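Local coordinates for protein lipase (Photobacterium sp. M37, PDB 2ORY) that hydrolyses the ester bonds of triacylglycerols, as a cold-adapted bacterial lipase of the alpha/beta-hydrolase fold, at residues 71-76 with 87-92; 57-62 with 137-142; 15-20 with 92-97. All blocks are in the same frame, centred on the assembly; numbering follows the deposited sequence.

Contact 1. Residues 71-76 with 87-92; sequences AMMYVI and IAIRGT
Met72 and Arg90 face each other as an antiparallel hydrogen-bonded pair in the beta hairpin formed by strands 66-78 and 84-90, two neighbours in the central sheet of this alpha/beta hydrolase. The pair is closed by two backbone bonds, Arg90 N to Met72 O at 2.8 Å and Met72 N to Arg90 O at 3.0 Å. The first lies in the carbonyl plane of Met72, whereas in the second the donor stands 41° out of the plane of the Arg90 carbonyl. Above them the arginine side chain runs alongside its partner. It leaves the backbone extended and then bends at chi3 (85°), which brings one face of the guanidinium, toward the rim of the group, against Met72 CB, with Arg90 NE 3.6 Å from that carbon. This is an apolar cover for a charged group: NE is buried without any polar partner in the model, while NH1 makes a weak hydrogen bond to Ser16 O.

The next hydrogen-bonded pair, Tyr74 with Ala88, sets a large residue against a small one. With chi1 at 66°, CG of Tyr74 sits between backbone N and carbonyl carbon, and the ring is thereby carried across the strand gap to the methyl group; Tyr74 CE2 comes within 3.4 Å of Ala88 CB. The phenol ends at Phe12 O, to which its hydroxyl is hydrogen-bonded.

Met72, Tyr74, Ala88 and Arg90 thus share one face of the sheet, partly covered by helix 30-43. Met73, Val75, Ile87 and Ile89 occupy the other, where Met73, Ile87 and Ile89 touch helix 175-189. There Met73 SD rests against two isoleucines on the same side, 3.7 Å from Ile89 CG1 and 3.9 Å from Ile87 CG2.

Contact 2. Residues 57-62 with 137-142; sequences GPAVYT and QKLKPK
An outermost strand of the central sheet, 52-63, is flanked by the loop that follows helix 127-138, and the join is made where Leu139 and Pro141 press against Gly57, Ala59 and Tyr61. No direct hydrogen bond links the two segments. Within these residues the loop meets the strand mainly through apolar groups.

Leu139 does most of the touching. With CG anti to the carbonyl carbon (chi1 -80°) the side chain points at the strand, and its two methyl groups meet successive residues. CD1 stands 3.7 Å from Ala59 O, while CD2 moves one step further on, meeting Val60 O and then Tyr61 CB, the latter at 3.9 Å. The beta carbons of Leu139 and Ala59 also meet directly at 3.9 Å. Tyr61 contributes its CB alone, its ring being directed away from the loop, and Val60 turns its side chain the other way, toward helix 30-43.

At the Gly57 end of the segment, the peptide bond between Gly57 and Pro58 is cis. Gly57 has backbone angles (phi 86°, psi -169°) that suit a glycine, because they bring the position of a beta carbon up against the preceding carbonyl oxygen. The Pro141 ring lies against its backbone, with Pro141 CG 3.6 Å from Gly57 N. The backbone of Gly57 is hydrogen-bonded to Pro146, further along the same loop.

What polar link there is runs through solvent. One ordered water donates to Pro58 O at 2.7 Å and accepts from Lys142 N at 3.0 Å, bridging the strand and the end of the loop segment.

Contact 3. Residues 15-20 with 92-97; sequences MSYYGI and TNPVSI
Thr92 OG1 shares its hydrogen bonding between two carbonyl oxygens, those of Ile67 and Phe68, which fixes the start of the loop that Tyr17 and Ile20 touch. In related class 3 lipases the residue after Arg-Gly at the end of this strand contributes to the oxyanion hole; Thr92, which follows Arg90 and Gly91, may do so here. Close by is the probable nucleophile elbow: Tyr17 OH is hydrogen-bonded to His173 ND1, and both Tyr17 and Pro94 touch Ser174, the likely nucleophile.

The two loops meet without a hydrogen bond between them. Tyr17 and Pro94 approach from opposite directions, and the proline forms an off-centre CH-pi contact: Pro94 CG lies 4.2 Å from the centroid of the Tyr17 ring, 29° off its normal. Pro94 CD approaches the ring obliquely, 3.6 Å from Tyr17 CE2.

Ile20 crosses Asn93 at about a right angle and touches it with two branches. Its chi1 of -115° is not a staggered value, and it puts both CD1 and CG2 against the same residue. Ile20 CD1 reaches the backbone, 3.4 Å from Asn93 N. Within the loop Asn93 OD1 receives a weak hydrogen bond from Val95 N. Over the flat side of that same amide stands the second branch, Ile20 CG2, 3.4 Å from Asn93 CG.

In the fold
From the N terminus the chain first supplies residues 15-20, the loop after helix 5-15, and closes contact 3 some seventy residues later at 92-97. Before that closure it lays down the edge strand with 57-62, whose partner in contact 2, the loop segment 137-142, comes still later, so the loops of contacts 2 and 3 cross. Contact 1, the hairpin of 71-76 with 87-92, nests inside both. It is also their common neighbour: Tyr61 and Ala59 bond to Ala71 and Met73 across adjacent strands, while Thr92 ends the second segment of contact 1 and begins that of contact 3. Together they tie the sheet's outer edge, its interior and the probable active-site loops.

Contact 1. Residues 71-76 with 87-92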
# COMPACT_ATOMS: atom_id res chain seq x y z
N ALA A 71 2.85 -5.12 -9.79
CA ALA A 71 3.46 -4.48 -8.62
C ALA A 71 4.58 -3.57 -9.05
O ALA A 71 5.15 -3.75 -10.14
CB ALA A 71 3.98 -5.53 -7.67
N MET A 72 4.90 -2.60 -8.21
CA MET A 72 5.97 -1.65 -8.49
C MET A 72 6.54 -1.07 -7.21
O MET A 72 5.80 -0.80 -6.26
CB MET A 72 5.46 -0.50 -9.37
CG MET A 72 6.58 0.44 -9.88
SD MET A 72 7.14 1.74 -8.71
CE MET A 72 6.16 3.09 -9.25
N MET A 73 7.85 -0.88 -7.17
CA MET A 73 8.50 -0.29 -6.01
C MET A 73 9.66 0.58 -6.45
O MET A 73 10.35 0.26 -7.43
CB MET A 73 8.99 -1.39 -5.05
CG MET A 73 9.76 -0.88 -3.81
SD MET A 73 9.98 -2.17 -2.63
CE MET A 73 11.09 -3.28 -3.55
N TYR A 74 9.83 1.71 -5.77
CA TYR A 74 10.95 2.61 -6.03
C TYR A 74 11.35 3.26 -4.71
O TYR A 74 10.64 3.16 -3.70
CB TYR A 74 10.57 3.68 -7.09
CG TYR A 74 9.50 4.68 -6.68
CD1 TYR A 74 9.84 5.97 -6.31
CD2 TYR A 74 8.16 4.31 -6.63
CE1 TYR A 74 8.86 6.88 -5.89
CE2 TYR A 74 7.17 5.21 -6.20
CZ TYR A 74 7.53 6.49 -5.83
OH TYR A 74 6.58 7.36 -5.35
N VAL A 75 12.53 3.89 -4.72
CA VAL A 75 13.05 4.58 -3.55
C VAL A 75 13.43 6.03 -3.90
O VAL A 75 14.16 6.26 -4.86
CB VAL A 75 14.31 3.86 -3.00
CG1 VAL A 75 14.75 4.52 -1.71
CG2 VAL A 75 14.02 2.38 -2.79
N ILE A 76 12.92 7.00 -3.14
CA ILE A 76 13.22 8.42 -3.37
C ILE A 76 14.15 8.84 -2.23
O ILE A 76 13.92 8.49 -1.08
CB ILE A 76 11.97 9.35 -3.27
CG1 ILE A 76 10.80 8.76 -4.04
CG2 ILE A 76 12.30 10.73 -3.79
CD1 ILE A 76 10.00 7.76 -3.21
N ILE A 87 10.63 4.58 0.61
CA ILE A 87 10.42 3.41 -0.25
C ILE A 87 8.89 3.38 -0.51
O ILE A 87 8.11 3.24 0.43
CB ILE A 87 10.81 2.11 0.46
CG1 ILE A 87 12.30 2.08 0.77
CG2 ILE A 87 10.37 0.93 -0.38
CD1 ILE A 87 12.71 0.82 1.54
N ALA A 88 8.48 3.56 -1.76
CA ALA A 88 7.05 3.57 -2.08
C ALA A 88 6.68 2.30 -2.85
O ALA A 88 7.43 1.85 -3.72
CB ALA A 88 6.70 4.83 -2.90
N ILE A 89 5.52 1.73 -2.52
CA ILE A 89 5.08 0.49 -3.13
C ILE A 89 3.68 0.59 -3.72
O ILE A 89 2.78 1.20 -3.14
CB ILE A 89 5.14 -0.65 -2.06
CG1 ILE A 89 6.62 -0.91 -1.72
CG2 ILE A 89 4.40 -1.92 -2.56
CD1 ILE A 89 6.86 -1.75 -0.49
N ARG A 90 3.51 -0.03 -4.88
CA ARG A 90 2.24 -0.04 -5.60
C ARG A 90 1.90 -1.48 -5.94
O ARG A 90 2.80 -2.30 -6.14
CB ARG A 90 2.40 0.76 -6.91
CG ARG A 90 1.18 0.83 -7.80
CD ARG A 90 1.52 1.30 -9.21
NE ARG A 90 1.95 0.19 -10.05
CZ ARG A 90 2.33 0.32 -11.31
NH1 ARG A 90 2.32 1.51 -11.90
NH2 ARG A 90 2.73 -0.74 -11.99
N GLY A 91 0.60 -1.77 -6.01
CA GLY A 91 0.11 -3.08 -6.39
C GLY A 91 -0.63 -2.88 -7.70
O GLY A 91 -0.22 -2.04 -8.50
N THR A 92 -1.73 -3.60 -7.93
CA THR A 92 -2.53 -3.49 -9.15
C THR A 92 -3.44 -2.26 -9.14
O THR A 92 -3.62 -1.63 -8.10
CB THR A 92 -3.43 -4.70 -9.29
OG1 THR A 92 -2.68 -5.85 -8.92
CG2 THR A 92 -3.91 -4.89 -10.69

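Contact 2. Residues 57-62 with 137-142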
# COMPACT_ATOMS: atom_id res chain seq x y z
N GLY A 57 14.85 2.05 -8.76
CA GLY A 57 13.60 1.78 -9.44
C GLY A 57 13.24 2.97 -10.32
O GLY A 57 14.07 3.86 -10.53
N PRO A 58 12.01 3.01 -10.86
CA PRO A 58 11.01 1.95 -10.60
C PRO A 58 11.31 0.53 -11.11
O PRO A 58 11.73 0.33 -12.25
CB PRO A 58 9.73 2.53 -11.22
CG PRO A 58 10.23 3.40 -12.33
CD PRO A 58 11.46 4.06 -11.73
N ALA A 59 11.12 -0.44 -10.22
CA ALA A 59 11.28 -1.86 -10.54
C ALA A 59 9.83 -2.33 -10.69
O ALA A 59 9.02 -2.23 -9.75
CB ALA A 59 11.95 -2.60 -9.41
N VAL A 60 9.49 -2.84 -11.87
CA VAL A 60 8.13 -3.26 -12.14
C VAL A 60 7.96 -4.75 -12.33
O VAL A 60 8.81 -5.40 -12.93
CB VAL A 60 7.59 -2.55 -13.43
CG1 VAL A 60 6.12 -2.90 -13.66
CG2 VAL A 60 7.77 -1.03 -13.31
N TYR A 61 6.87 -5.29 -11.79
CA TYR A 61 6.55 -6.69 -11.97
C TYR A 61 5.25 -6.68 -12.78
O TYR A 61 4.22 -6.22 -12.29
CB TYR A 61 6.29 -7.40 -10.64
CG TYR A 61 5.98 -8.87 -10.83
CD1 TYR A 61 7.01 -9.79 -11.02
CD2 TYR A 61 4.67 -9.33 -10.89
CE1 TYR A 61 6.74 -11.14 -11.27
CE2 TYR A 61 4.37 -10.68 -11.15
CZ TYR A 61 5.41 -11.58 -11.34
OH TYR A 61 5.15 -12.92 -11.57
N THR A 62 5.32 -7.15 -14.03
CA THR A 62 4.16 -7.20 -14.94
C THR A 62 4.43 -8.24 -16.03
O THR A 62 5.54 -8.32 -16.57
CB THR A 62 3.87 -5.83 -15.65
OG1 THR A 62 5.06 -5.35 -16.30
CG2 THR A 62 3.41 -4.81 -14.67
N GLN A 137 11.01 -8.47 -2.90
CA GLN A 137 12.36 -8.78 -2.41
C GLN A 137 13.26 -9.23 -3.54
O GLN A 137 14.49 -9.17 -3.43
CB GLN A 137 12.32 -9.90 -1.35
CG GLN A 137 11.48 -9.59 -0.11
CD GLN A 137 11.42 -10.77 0.86
OE1 GLN A 137 11.27 -11.92 0.45
NE2 GLN A 137 11.52 -10.48 2.16
N LYS A 138 12.66 -9.68 -4.64
CA LYS A 138 13.44 -10.15 -5.76
C LYS A 138 13.49 -9.18 -6.91
O LYS A 138 14.27 -9.37 -7.83
CB LYS A 138 12.92 -11.51 -6.22
CG LYS A 138 13.17 -12.63 -5.21
CD LYS A 138 12.51 -13.93 -5.62
CE LYS A 138 10.99 -13.81 -5.66
NZ LYS A 138 10.31 -15.10 -5.97
N LEU A 139 12.69 -8.13 -6.87
CA LEU A 139 12.69 -7.15 -7.95
C LEU A 139 14.06 -6.52 -8.14
O LEU A 139 14.80 -6.33 -7.19
CB LEU A 139 11.68 -6.03 -7.67
CG LEU A 139 10.18 -6.19 -7.92
CD1 LEU A 139 9.48 -4.96 -7.33
CD2 LEU A 139 9.87 -6.32 -9.43
N LYS A 140 14.38 -6.18 -9.39
CA LYS A 140 15.63 -5.53 -9.73
C LYS A 140 15.35 -4.55 -10.86
O LYS A 140 14.76 -4.92 -11.88
CB LYS A 140 16.70 -6.54 -10.19
CG LYS A 140 17.22 -7.46 -9.08
CD LYS A 140 18.37 -8.37 -9.54
CE LYS A 140 18.90 -9.24 -8.39
NZ LYS A 140 20.09 -10.09 -8.76
N PRO A 141 15.76 -3.29 -10.70
CA PRO A 141 15.51 -2.32 -11.76
C PRO A 141 16.26 -2.80 -13.00
O PRO A 141 17.29 -3.47 -12.88
CB PRO A 141 16.10 -1.03 -11.20
CG PRO A 141 16.08 -1.24 -9.71
CD PRO A 141 16.51 -2.67 -9.59
N LYS A 142 15.75 -2.49 -14.17
CA LYS A 142 16.41 -2.91 -15.40
C LYS A 142 17.49 -1.90 -15.81
O LYS A 142 17.72 -0.92 -15.11
CB LYS A 142 15.38 -3.07 -16.53
CG LYS A 142 14.30 -4.10 -16.22
CD LYS A 142 13.25 -4.16 -17.31
CE LYS A 142 12.02 -4.91 -16.84
NZ LYS A 142 12.40 -6.21 -16.21
O HOH W 1 13.09 -1.15 -14.12

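Contact 3. Residues 15-20 with 92-97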
# COMPACT_ATOMS: atom_id res chain seq x y z
N MET A 15 1.92 8.89 -6.55
CA MET A 15 2.80 9.06 -7.70
C MET A 15 3.19 7.66 -8.21
O MET A 15 3.56 7.50 -9.36
CB MET A 15 4.06 9.83 -7.28
CG MET A 15 4.97 10.23 -8.45
SD MET A 15 6.40 11.21 -7.91
CE MET A 15 7.49 9.94 -7.37
N SER A 16 3.09 6.67 -7.32
CA SER A 16 3.40 5.28 -7.65
C SER A 16 2.49 4.75 -8.74
O SER A 16 2.86 3.84 -9.49
CB SER A 16 3.21 4.40 -6.42
OG SER A 16 3.95 4.90 -5.33
N TYR A 17 1.29 5.31 -8.81
CA TYR A 17 0.29 4.87 -9.76
C TYR A 17 0.44 5.33 -11.22
O TYR A 17 -0.36 4.93 -12.08
CB TYR A 17 -1.10 5.23 -9.23
CG TYR A 17 -1.55 4.32 -8.09
CD1 TYR A 17 -1.95 4.85 -6.87
CD2 TYR A 17 -1.54 2.93 -8.24
CE1 TYR A 17 -2.34 4.02 -5.82
CE2 TYR A 17 -1.93 2.09 -7.20
CZ TYR A 17 -2.33 2.65 -5.99
OH TYR A 17 -2.72 1.82 -4.96
N TYR A 18 1.44 6.15 -11.53
CA TYR A 18 1.60 6.58 -12.90
C TYR A 18 1.74 5.37 -13.78
O TYR A 18 2.47 4.44 -13.44
CB TYR A 18 2.82 7.49 -13.05
CG TYR A 18 2.49 8.95 -12.91
CD1 TYR A 18 3.13 9.74 -11.95
CD2 TYR A 18 1.56 9.56 -13.75
CE1 TYR A 18 2.86 11.09 -11.83
CE2 TYR A 18 1.28 10.91 -13.64
CZ TYR A 18 1.93 11.67 -12.68
OH TYR A 18 1.68 13.02 -12.57
N GLY A 19 1.04 5.37 -14.91
CA GLY A 19 1.12 4.24 -15.82
C GLY A 19 0.39 2.98 -15.35
O GLY A 19 0.77 1.86 -15.72
N ILE A 20 -0.66 3.16 -14.55
CA ILE A 20 -1.41 2.01 -14.06
C ILE A 20 -2.21 1.34 -15.18
O ILE A 20 -2.49 0.14 -15.11
CB ILE A 20 -2.35 2.42 -12.89
CG1 ILE A 20 -1.90 1.73 -11.60
CG2 ILE A 20 -3.78 2.04 -13.18
CD1 ILE A 20 -1.82 0.25 -11.71
N THR A 92 -1.73 -3.60 -7.93
CA THR A 92 -2.53 -3.49 -9.15
C THR A 92 -3.44 -2.26 -9.14
O THR A 92 -3.62 -1.63 -8.10
CB THR A 92 -3.43 -4.70 -9.29
OG1 THR A 92 -2.68 -5.85 -8.92
CG2 THR A 92 -3.91 -4.89 -10.69
N ASN A 93 -3.99 -1.91 -10.30
CA ASN A 93 -4.91 -0.78 -10.40
C ASN A 93 -5.94 -1.01 -9.31
O ASN A 93 -6.75 -1.94 -9.38
CB ASN A 93 -5.59 -0.79 -11.76
CG ASN A 93 -6.46 0.41 -11.97
OD1 ASN A 93 -6.71 1.20 -11.05
ND2 ASN A 93 -6.95 0.57 -13.20
N PRO A 94 -5.96 -0.11 -8.31
CA PRO A 94 -6.87 -0.19 -7.17
C PRO A 94 -8.38 0.01 -7.34
O PRO A 94 -9.13 -0.33 -6.42
CB PRO A 94 -6.28 0.82 -6.20
CG PRO A 94 -5.83 1.93 -7.14
CD PRO A 94 -5.21 1.16 -8.30
N VAL A 95 -8.84 0.53 -8.48
CA VAL A 95 -10.28 0.80 -8.63
C VAL A 95 -11.17 -0.42 -8.71
O VAL A 95 -12.31 -0.39 -8.25
CB VAL A 95 -10.59 1.69 -9.86
CG1 VAL A 95 -9.72 2.95 -9.82
CG2 VAL A 95 -10.36 0.91 -11.16
N SER A 96 -10.64 -1.50 -9.27
CA SER A 96 -11.39 -2.74 -9.44
C SER A 96 -11.36 -3.61 -8.20
O SER A 96 -11.05 -4.80 -8.28
CB SER A 96 -10.81 -3.51 -10.62
OG SER A 96 -10.91 -2.72 -11.79
N ILE A 97 -11.72 -3.04 -7.06
CA ILE A 97 -11.71 -3.76 -5.80
C ILE A 97 -12.32 -5.17 -5.79
O ILE A 97 -11.71 -6.10 -5.26
CB ILE A 97 -12.38 -2.89 -4.66
CG1 ILE A 97 -11.60 -1.59 -4.48
CG2 ILE A 97 -12.39 -3.66 -3.34
CD1 ILE A 97 -12.37 -0.54 -3.71